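Local coordinates for Alr1585 protein (Nostoc sp., PDB 5C2I), which probably uses hydrogen peroxide to oxidise dyes and related substrates at a bound heme, as a DyP-type peroxidase that forms a tetramer, at residues Q31-K36 with T363-S368; K36-D41 with D91-F96. The protein carries 1 engineered substitution. All coordinates share one frame; numbering follows the deposited sequence.

Contact 1. Residues Q31-K36 with T363-S368. With HEM (protoporphyrin IX containing Fe), chain E.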
ATOM      1  N   GLN A  31     -28.584   1.328  23.714  1.00 15.69           N
ATOM      2  CA  GLN A  31     -27.474   1.894  22.930  1.00 15.50           C
ATOM      3  C   GLN A  31     -26.621   0.773  22.283  1.00 14.89           C
ATOM      4  O   GLN A  31     -26.509  -0.331  22.804  1.00 14.87           O
ATOM      5  CB  GLN A  31     -26.559   2.750  23.804  1.00 15.87           C
ATOM      6  CG  GLN A  31     -27.201   4.037  24.271  1.00 16.50           C
ATOM      7  CD  GLN A  31     -26.197   4.989  24.874  1.00 16.88           C
ATOM      8  OE1 GLN A  31     -25.185   5.335  24.242  1.00 17.34           O
ATOM      9  NE2 GLN A  31     -26.466   5.431  26.083  1.00 16.53           N
ATOM     10  N   GLY A  32     -26.032   1.077  21.139  1.00 14.92           N
ATOM     11  CA  GLY A  32     -25.057   0.216  20.486  1.00 15.05           C
ATOM     12  C   GLY A  32     -23.738   0.106  21.238  1.00 14.84           C
ATOM     13  O   GLY A  32     -23.545   0.734  22.290  1.00 14.01           O
ATOM     14  N   ASN A  33     -22.845  -0.740  20.705  1.00 14.81           N
ATOM     15  CA  ASN A  33     -21.498  -0.983  21.244  1.00 14.63           C
ATOM     16  C   ASN A  33     -21.482  -1.814  22.516  1.00 14.46           C
ATOM     17  O   ASN A  33     -20.404  -2.103  23.046  1.00 14.52           O
ATOM     18  CB  ASN A  33     -20.748   0.348  21.469  1.00 15.24           C
ATOM     19  CG  ASN A  33     -19.240   0.195  21.558  1.00 15.91           C
ATOM     20  OD1 ASN A  33     -18.627  -0.625  20.868  1.00 16.97           O
ATOM     21  ND2 ASN A  33     -18.628   1.030  22.392  1.00 15.77           N
ATOM     22  N   ILE A  34     -22.641  -2.266  22.964  1.00 14.57           N
ATOM     23  CA  ILE A  34     -22.730  -3.030  24.188  1.00 15.03           C
ATOM     24  C   ILE A  34     -22.813  -4.537  23.850  1.00 15.01           C
ATOM     25  O   ILE A  34     -21.875  -5.257  24.107  1.00 15.19           O
ATOM     26  CB  ILE A  34     -23.908  -2.554  25.048  1.00 16.11           C
ATOM     27  CG1 ILE A  34     -23.671  -1.078  25.481  1.00 16.46           C
ATOM     28  CG2 ILE A  34     -24.057  -3.412  26.299  1.00 16.17           C
ATOM     29  CD1 ILE A  34     -24.923  -0.374  26.049  1.00 17.56           C
ATOM     30  N   LEU A  35     -23.911  -4.967  23.211  1.00 15.32           N
ATOM     31  CA  LEU A  35     -24.053  -6.353  22.785  1.00 16.08           C
ATOM     32  C   LEU A  35     -23.090  -6.755  21.674  1.00 16.05           C
ATOM     33  O   LEU A  35     -22.717  -7.935  21.583  1.00 15.59           O
ATOM     34  CB  LEU A  35     -25.480  -6.655  22.364  1.00 16.56           C
ATOM     35  CG  LEU A  35     -26.533  -6.431  23.442  1.00 17.17           C
ATOM     36  CD1 LEU A  35     -27.907  -6.780  22.903  1.00 18.41           C
ATOM     37  CD2 LEU A  35     -26.229  -7.201  24.725  1.00 17.55           C
ATOM     38  N   LYS A  36     -22.721  -5.783  20.834  1.00 16.11           N
ATOM     39  CA  LYS A  36     -21.747  -5.995  19.776  1.00 16.58           C
ATOM     40  C   LYS A  36     -20.985  -4.711  19.601  1.00 16.68           C
ATOM     41  O   LYS A  36     -21.562  -3.622  19.562  1.00 15.97           O
ATOM     42  CB  LYS A  36     -22.459  -6.388  18.456  1.00 18.36           C
ATOM     43  CG  LYS A  36     -21.525  -6.607  17.255  1.00 19.18           C
ATOM     44  CD  LYS A  36     -22.216  -7.454  16.185  1.00 21.02           C
ATOM     45  CE  LYS A  36     -21.452  -7.441  14.857  1.00 20.97           C
ATOM     46  NZ  LYS A  36     -20.046  -7.899  15.101  1.00 19.43           N
ATOM     47  N   THR A 363     -17.307  -7.822  29.018  1.00 14.86           N
ATOM     48  CA  THR A 363     -17.390  -7.662  27.575  1.00 13.94           C
ATOM     49  C   THR A 363     -16.535  -6.457  27.199  1.00 14.22           C
ATOM     50  O   THR A 363     -16.833  -5.325  27.582  1.00 14.09           O
ATOM     51  CB  THR A 363     -18.857  -7.458  27.178  1.00 14.68           C
ATOM     52  OG1 THR A 363     -19.628  -8.610  27.543  1.00 14.85           O
ATOM     53  CG2 THR A 363     -19.020  -7.187  25.677  1.00 13.79           C
ATOM     54  N   ARG A 364     -15.431  -6.706  26.518  1.00 14.60           N
ATOM     55  CA  ARG A 364     -14.395  -5.682  26.312  1.00 14.67           C
ATOM     56  C   ARG A 364     -14.664  -4.884  25.005  1.00 14.15           C
ATOM     57  O   ARG A 364     -15.031  -5.469  23.940  1.00 14.36           O
ATOM     58  CB  ARG A 364     -13.024  -6.341  26.302  1.00 14.69           C
ATOM     59  CG  ARG A 364     -12.646  -6.893  27.682  1.00 14.88           C
ATOM     60  CD  ARG A 364     -11.308  -7.629  27.672  1.00 15.05           C
ATOM     61  NE  ARG A 364     -11.485  -8.847  26.886  1.00 15.06           N
ATOM     62  CZ  ARG A 364     -10.591  -9.353  26.046  1.00 14.62           C
ATOM     63  NH1 ARG A 364      -9.415  -8.786  25.883  1.00 14.73           N
ATOM     64  NH2 ARG A 364     -10.875 -10.439  25.367  1.00 14.69           N
ATOM     65  N   ARG A 365     -14.456  -3.587  25.078  1.00 14.01           N
ATOM     66  CA  ARG A 365     -14.614  -2.694  23.926  1.00 14.86           C
ATOM     67  C   ARG A 365     -13.470  -1.701  23.864  1.00 14.96           C
ATOM     68  O   ARG A 365     -13.692  -0.494  23.693  1.00 15.33           O
ATOM     69  CB  ARG A 365     -15.975  -1.969  24.002  1.00 14.37           C
ATOM     70  CG  ARG A 365     -17.197  -2.875  24.103  1.00 14.44           C
ATOM     71  CD  ARG A 365     -17.527  -3.541  22.776  1.00 14.52           C
ATOM     72  NE  ARG A 365     -18.674  -4.458  22.880  1.00 15.02           N
ATOM     73  CZ  ARG A 365     -18.662  -5.752  22.586  1.00 15.88           C
ATOM     74  NH1 ARG A 365     -17.526  -6.359  22.298  1.00 17.18           N
ATOM     75  NH2 ARG A 365     -19.773  -6.486  22.659  1.00 15.26           N
ATOM     76  N   ALA A 366     -12.259  -2.219  24.103  1.00 15.37           N
ATOM     77  CA  ALA A 366     -11.077  -1.377  24.251  1.00 15.19           C
ATOM     78  C   ALA A 366     -10.540  -0.910  22.906  1.00 16.36           C
ATOM     79  O   ALA A 366     -10.813  -1.527  21.844  1.00 18.04           O
ATOM     80  CB  ALA A 366      -9.999  -2.111  25.032  1.00 15.24           C
ATOM     81  N   VAL A 367      -9.765   0.169  22.934  1.00 15.82           N
ATOM     82  CA  VAL A 367      -9.092   0.688  21.736  1.00 16.83           C
ATOM     83  C   VAL A 367      -7.741   1.210  22.172  1.00 17.03           C
ATOM     84  O   VAL A 367      -7.501   1.398  23.380  1.00 16.69           O
ATOM     85  CB  VAL A 367      -9.863   1.804  21.017  1.00 17.08           C
ATOM     86  CG1 VAL A 367     -11.171   1.283  20.452  1.00 18.98           C
ATOM     87  CG2 VAL A 367     -10.146   2.957  21.948  1.00 17.56           C
ATOM     88  N   SER A 368      -6.885   1.501  21.216  1.00 16.49           N
ATOM     89  CA  SER A 368      -5.531   1.957  21.554  1.00 17.64           C
ATOM     90  C   SER A 368      -5.405   3.486  21.531  1.00 17.99           C
ATOM     91  O   SER A 368      -6.164   4.172  20.867  1.00 17.30           O
ATOM     92  CB  SER A 368      -4.544   1.325  20.565  1.00 19.20           C
ATOM     93  OG  SER A 368      -4.408  -0.052  20.907  1.00 21.62           O
TER
HETATM   94  CHA HEM E 501      -7.561 -11.218  27.218  1.00 13.30           C
HETATM   95  CHB HEM E 501      -4.041  -7.944  26.830  1.00 13.49           C
HETATM   96  CHC HEM E 501      -5.969  -5.465  30.512  1.00 13.80           C
HETATM   97  CHD HEM E 501      -9.315  -8.889  31.024  1.00 14.48           C
HETATM   98  C1A HEM E 501      -6.419 -10.552  26.802  1.00 13.20           C
HETATM   99  C2A HEM E 501      -5.542 -10.996  25.768  1.00 14.07           C
HETATM  100  C3A HEM E 501      -4.558 -10.076  25.664  1.00 13.10           C
HETATM  101  C4A HEM E 501      -4.839  -9.061  26.605  1.00 13.58           C
HETATM  102  CMA HEM E 501      -3.404 -10.063  24.698  1.00 13.61           C
HETATM  103  CAA HEM E 501      -5.666 -12.267  24.917  1.00 12.77           C
HETATM  104  CBA HEM E 501      -6.499 -12.188  23.635  1.00 14.05           C
HETATM  105  CGA HEM E 501      -7.915 -11.829  23.994  1.00 14.47           C
HETATM  106  O1A HEM E 501      -8.755 -12.702  24.361  1.00 15.91           O
HETATM  107  O2A HEM E 501      -8.248 -10.644  23.931  1.00 14.08           O
HETATM  108  C1B HEM E 501      -4.310  -6.965  27.785  1.00 15.15           C
HETATM  109  C2B HEM E 501      -3.525  -5.773  27.960  1.00 14.99           C
HETATM  110  C3B HEM E 501      -4.072  -5.069  28.940  1.00 14.60           C
HETATM  111  C4B HEM E 501      -5.190  -5.881  29.427  1.00 14.65           C
HETATM  112  CMB HEM E 501      -2.339  -5.408  27.139  1.00 15.31           C
HETATM  113  CAB HEM E 501      -3.738  -3.737  29.503  1.00 14.62           C
HETATM  114  CBB HEM E 501      -3.077  -2.780  28.827  1.00 15.38           C
HETATM  115  C1C HEM E 501      -7.042  -6.212  31.026  1.00 14.78           C
HETATM  116  C2C HEM E 501      -7.748  -5.935  32.179  1.00 14.43           C
HETATM  117  C3C HEM E 501      -8.682  -6.926  32.331  1.00 15.31           C
HETATM  118  C4C HEM E 501      -8.543  -7.789  31.238  1.00 14.56           C
HETATM  119  CMC HEM E 501      -7.599  -4.749  33.086  1.00 14.55           C
HETATM  120  CAC HEM E 501      -9.651  -7.140  33.406  1.00 14.88           C
HETATM  121  CBC HEM E 501      -9.557  -6.800  34.668  1.00 16.19           C
HETATM  122  C1D HEM E 501      -9.134  -9.722  29.921  1.00 14.38           C
HETATM  123  C2D HEM E 501     -10.033 -10.844  29.673  1.00 14.19           C
HETATM  124  C3D HEM E 501      -9.528 -11.522  28.651  1.00 13.83           C
HETATM  125  C4D HEM E 501      -8.330 -10.752  28.249  1.00 13.39           C
HETATM  126  CMD HEM E 501     -11.294 -11.220  30.433  1.00 15.72           C
HETATM  127  CAD HEM E 501     -10.132 -12.737  28.007  1.00 14.08           C
HETATM  128  CBD HEM E 501      -9.729 -14.051  28.686  1.00 14.24           C
HETATM  129  CGD HEM E 501     -10.410 -15.193  28.006  1.00 13.43           C
HETATM  130  O1D HEM E 501      -9.683 -16.093  27.591  1.00 13.40           O
HETATM  131  O2D HEM E 501     -11.678 -15.257  27.860  1.00 15.31           O
HETATM  132  NA  HEM E 501      -5.936  -9.406  27.360  1.00 13.41           N
HETATM  133  NB  HEM E 501      -5.214  -7.006  28.713  1.00 13.87           N
HETATM  134  NC  HEM E 501      -7.460  -7.399  30.501  1.00 14.08           N
HETATM  135  ND  HEM E 501      -8.083  -9.742  29.098  1.00 13.68           N
HETATM  136 FE   HEM E 501      -6.677  -8.433  28.935  1.00 15.06          FE
HETATM  137  O   HOH W   1     -15.585   1.143  22.385  1.00 15.63           O
HETATM  138  O   HOH W   2      -8.001  -7.002  27.645  1.00 20.81           O
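R365 reaches from the C-terminal half of the DyP fold into the turn at N33 and I34. The fold pairs two halves related to dimeric alpha+beta barrels, and this contact joins them. The loop after helix 24-29 belongs to the first half, and strand 363-369 to the second.

The tight part is the edge of the R365 guanidinium. NE gives a hydrogen bond to N33 O at 2.9 Å, bent to 132° at the hydrogen. NH2 binds I34 O at 2.8 Å and is straighter, at 157°. In both bonds the donor stands above the carbonyl plane. A bend in the R365 chain at chi2 (-75°) turns the group toward these two backbone oxygens. T363 CG2 packs over one face of the guanidinium, and the backbone carbon of K36 covers the other. NH1 adds a weak bond back to R364 O, which further limits rotation of the group. The carbonyl oxygens of N33 and I34 would partly offset the positive charge.

The looser side is limited to the N33 amide and the K36 side chain. The N33 amide slides past R365, and a water bridges the two residues. It accepts from N33 ND2 at 3.0 Å and donates to R365 O at 2.8 Å. N33 OD1 is held by the backbone N of H38. K36 is partly exposed, and its NZ forms a salt bridge with D214.

R364 points into the heme pocket. It binds propionate oxygen O2A through NH1 at 2.9 Å and NH2 at 3.0 Å. Heme C4D lies against one face of its guanidinium, offset toward that group's rim. NH1 also donates to the water that sits 2.3 Å from the heme iron.

Contact 2. Residues K36-D41 with D91-F96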
ATOM      1  N   LYS A  36     -22.721  -5.783  20.834  1.00 16.11           N
ATOM      2  CA  LYS A  36     -21.747  -5.995  19.776  1.00 16.58           C
ATOM      3  C   LYS A  36     -20.985  -4.711  19.601  1.00 16.68           C
ATOM      4  O   LYS A  36     -21.562  -3.622  19.562  1.00 15.97           O
ATOM      5  CB  LYS A  36     -22.459  -6.388  18.456  1.00 18.36           C
ATOM      6  CG  LYS A  36     -21.525  -6.607  17.255  1.00 19.18           C
ATOM      7  CD  LYS A  36     -22.216  -7.454  16.185  1.00 21.02           C
ATOM      8  CE  LYS A  36     -21.452  -7.441  14.857  1.00 20.97           C
ATOM      9  NZ  LYS A  36     -20.046  -7.899  15.101  1.00 19.43           N
ATOM     10  N   GLY A  37     -19.675  -4.821  19.472  1.00 16.27           N
ATOM     11  CA  GLY A  37     -18.805  -3.646  19.307  1.00 17.27           C
ATOM     12  C   GLY A  37     -19.111  -2.841  18.055  1.00 16.93           C
ATOM     13  O   GLY A  37     -19.530  -3.394  17.041  1.00 18.35           O
ATOM     14  N   HIS A  38     -18.946  -1.521  18.136  1.00 17.43           N
ATOM     15  CA  HIS A  38     -19.266  -0.652  16.976  1.00 17.84           C
ATOM     16  C   HIS A  38     -18.398  -0.967  15.746  1.00 18.69           C
ATOM     17  O   HIS A  38     -18.815  -0.686  14.636  1.00 19.48           O
ATOM     18  CB  HIS A  38     -19.239   0.851  17.329  1.00 17.73           C
ATOM     19  CG  HIS A  38     -17.911   1.374  17.789  1.00 18.03           C
ATOM     20  ND1 HIS A  38     -16.805   1.433  16.960  1.00 17.94           N
ATOM     21  CD2 HIS A  38     -17.532   1.939  18.960  1.00 17.18           C
ATOM     22  CE1 HIS A  38     -15.796   1.978  17.617  1.00 19.40           C
ATOM     23  NE2 HIS A  38     -16.211   2.298  18.833  1.00 17.62           N
ATOM     24  N   GLY A  39     -17.232  -1.544  15.962  1.00 20.07           N
ATOM     25  CA  GLY A  39     -16.336  -1.961  14.877  1.00 23.70           C
ATOM     26  C   GLY A  39     -15.713  -0.872  13.999  1.00 24.89           C
ATOM     27  O   GLY A  39     -15.247  -1.162  12.901  1.00 25.10           O
ATOM     28  N   ARG A  40     -15.782   0.391  14.419  1.00 21.44           N
ATOM     29  CA  ARG A  40     -15.232   1.489  13.614  1.00 20.48           C
ATOM     30  C   ARG A  40     -13.756   1.643  13.942  1.00 19.34           C
ATOM     31  O   ARG A  40     -13.314   1.398  15.077  1.00 18.33           O
ATOM     32  CB  ARG A  40     -15.971   2.817  13.857  1.00 20.55           C
ATOM     33  CG  ARG A  40     -17.508   2.782  13.761  1.00 21.50           C
ATOM     34  CD  ARG A  40     -18.079   2.416  12.393  1.00 21.27           C
ATOM     35  NE  ARG A  40     -19.558   2.454  12.504  1.00 21.87           N
ATOM     36  CZ  ARG A  40     -20.356   3.438  12.102  1.00 22.49           C
ATOM     37  NH1 ARG A  40     -19.907   4.527  11.464  1.00 24.90           N
ATOM     38  NH2 ARG A  40     -21.654   3.372  12.365  1.00 22.00           N
ATOM     39  N   ASP A  41     -12.999   2.100  12.964  1.00 19.79           N
ATOM     40  CA  ASP A  41     -11.539   2.190  13.108  1.00 21.99           C
ATOM     41  C   ASP A  41     -11.028   3.363  13.945  1.00 20.52           C
ATOM     42  O   ASP A  41      -9.904   3.337  14.413  1.00 20.02           O
ATOM     43  CB  ASP A  41     -10.899   2.287  11.732  1.00 25.28           C
ATOM     44  CG  ASP A  41     -10.816   0.939  11.054  1.00 32.68           C
ATOM     45  OD1 ASP A  41     -10.509  -0.070  11.764  1.00 35.07           O
ATOM     46  OD2 ASP A  41     -11.051   0.922   9.821  1.00 35.67           O
ATOM     47  N   ASP A  91     -24.260   6.518   9.180  1.00 34.09           N
ATOM     48  CA  ASP A  91     -23.943   7.688   9.989  1.00 31.66           C
ATOM     49  C   ASP A  91     -22.756   7.359  10.897  1.00 27.88           C
ATOM     50  O   ASP A  91     -22.406   6.180  11.089  1.00 26.77           O
ATOM     51  CB  ASP A  91     -25.133   8.028  10.892  1.00 31.91           C
ATOM     52  CG  ASP A  91     -26.382   8.449  10.129  1.00 31.92           C
ATOM     53  OD1 ASP A  91     -26.276   8.946   8.990  1.00 33.88           O
ATOM     54  OD2 ASP A  91     -27.482   8.268  10.689  1.00 30.97           O
ATOM     55  N   VAL A  92     -22.161   8.389  11.505  1.00 26.41           N
ATOM     56  CA  VAL A  92     -21.247   8.157  12.610  1.00 23.16           C
ATOM     57  C   VAL A  92     -21.931   7.338  13.668  1.00 19.65           C
ATOM     58  O   VAL A  92     -23.160   7.372  13.824  1.00 17.78           O
ATOM     59  CB  VAL A  92     -20.709   9.460  13.307  1.00 27.11           C
ATOM     60  CG1 VAL A  92     -19.776  10.204  12.391  1.00 30.93           C
ATOM     61  CG2 VAL A  92     -21.806  10.360  13.789  1.00 28.85           C
ATOM     62  N   PHE A  93     -21.132   6.621  14.423  1.00 17.82           N
ATOM     63  CA  PHE A  93     -21.607   5.887  15.577  1.00 17.07           C
ATOM     64  C   PHE A  93     -21.483   6.771  16.810  1.00 17.09           C
ATOM     65  O   PHE A  93     -20.469   7.462  16.980  1.00 17.96           O
ATOM     66  CB  PHE A  93     -20.761   4.612  15.787  1.00 16.05           C
ATOM     67  CG  PHE A  93     -21.224   3.794  16.950  1.00 15.63           C
ATOM     68  CD1 PHE A  93     -20.786   4.102  18.247  1.00 15.43           C
ATOM     69  CD2 PHE A  93     -22.241   2.868  16.786  1.00 15.95           C
ATOM     70  CE1 PHE A  93     -21.355   3.480  19.338  1.00 15.20           C
ATOM     71  CE2 PHE A  93     -22.750   2.175  17.878  1.00 15.99           C
ATOM     72  CZ  PHE A  93     -22.294   2.479  19.145  1.00 15.96           C
ATOM     73  N   ALA A  94     -22.475   6.753  17.699  1.00 16.45           N
ATOM     74  CA  ALA A  94     -22.349   7.534  18.951  1.00 16.38           C
ATOM     75  C   ALA A  94     -22.951   6.831  20.172  1.00 16.01           C
ATOM     76  O   ALA A  94     -24.069   6.273  20.096  1.00 16.50           O
ATOM     77  CB  ALA A  94     -22.965   8.917  18.776  1.00 17.03           C
ATOM     78  N   ASN A  95     -22.254   6.959  21.300  1.00 15.74           N
ATOM     79  CA  ASN A  95     -22.741   6.565  22.610  1.00 15.48           C
ATOM     80  C   ASN A  95     -22.734   7.805  23.512  1.00 16.19           C
ATOM     81  O   ASN A  95     -21.962   8.762  23.303  1.00 15.31           O
ATOM     82  CB  ASN A  95     -21.811   5.571  23.312  1.00 15.72           C
ATOM     83  CG  ASN A  95     -21.925   4.137  22.870  1.00 15.36           C
ATOM     84  OD1 ASN A  95     -20.901   3.471  22.671  1.00 15.23           O
ATOM     85  ND2 ASN A  95     -23.149   3.602  22.797  1.00 16.82           N
ATOM     86  N   PHE A  96     -23.538   7.752  24.556  1.00 16.81           N
ATOM     87  CA  PHE A  96     -23.497   8.751  25.625  1.00 16.72           C
ATOM     88  C   PHE A  96     -23.586   8.042  26.976  1.00 17.27           C
ATOM     89  O   PHE A  96     -24.501   7.225  27.197  1.00 18.74           O
ATOM     90  CB  PHE A  96     -24.645   9.737  25.471  1.00 17.85           C
ATOM     91  CG  PHE A  96     -24.657  10.841  26.503  1.00 18.01           C
ATOM     92  CD1 PHE A  96     -23.838  11.933  26.360  1.00 18.69           C
ATOM     93  CD2 PHE A  96     -25.467  10.761  27.626  1.00 18.97           C
ATOM     94  CE1 PHE A  96     -23.791  12.918  27.338  1.00 19.14           C
ATOM     95  CE2 PHE A  96     -25.468  11.762  28.583  1.00 18.69           C
ATOM     96  CZ  PHE A  96     -24.631  12.846  28.427  1.00 19.10           C
TER
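H38 and R40 meet the start of strand 93-98, one of the two outermost strands, within this chain, of the N-terminal antiparallel sheet. The hydrogen bonds come from R40. Its guanidinium approaches D91 O end-on, with NH1 at 3.0 Å and NH2 at 3.2 Å. The oxygen lies in the guanidinium plane. NH2 meets it nearly along the C=O axis. The same NH2 forms a salt bridge with E79 of helix 73-86.

The packing contacts centre on F93. H38 CB sits over the middle of the F93 ring, 3.5 Å from its centroid and 8° off the normal, a CH-pi contact. The two rings form an oblique pair, with planes 36° apart. F93 CB packs over one face of the R40 guanidinium, 3.7 Å from NH2.

One bond braces the loop itself. With CG between the backbone N and the carbonyl carbon (chi1 62°), the H38 ring folds over its own loop. Its ND1 accepts from R40 N, two residues on, at 2.9 Å and in the imidazole plane.

Since ND1 is the acceptor here, any single proton on a neutral H38 ring should lie on NE2.

How the contacts relate
The two contacts lie about 8 Å apart, centre to centre, and share K36. Along the chain the order is 31-36, 36-41, 91-96 and then 363-368. One continuous loop, between helix 24-29 and strand 42-50, thus serves both. Contact 2 ties it to strand 93-98 within the N-terminal half. Contact 1 ties it to strand 363-369 in the sheet of the C-terminal half. The contacts also touch each other directly: Q31 NE2 lies 2.9 Å from F96 O, and R365 CZ packs against G37 N. The loop therefore links strand 93-98 of one sheet to the strand that carries the heme-binding R364.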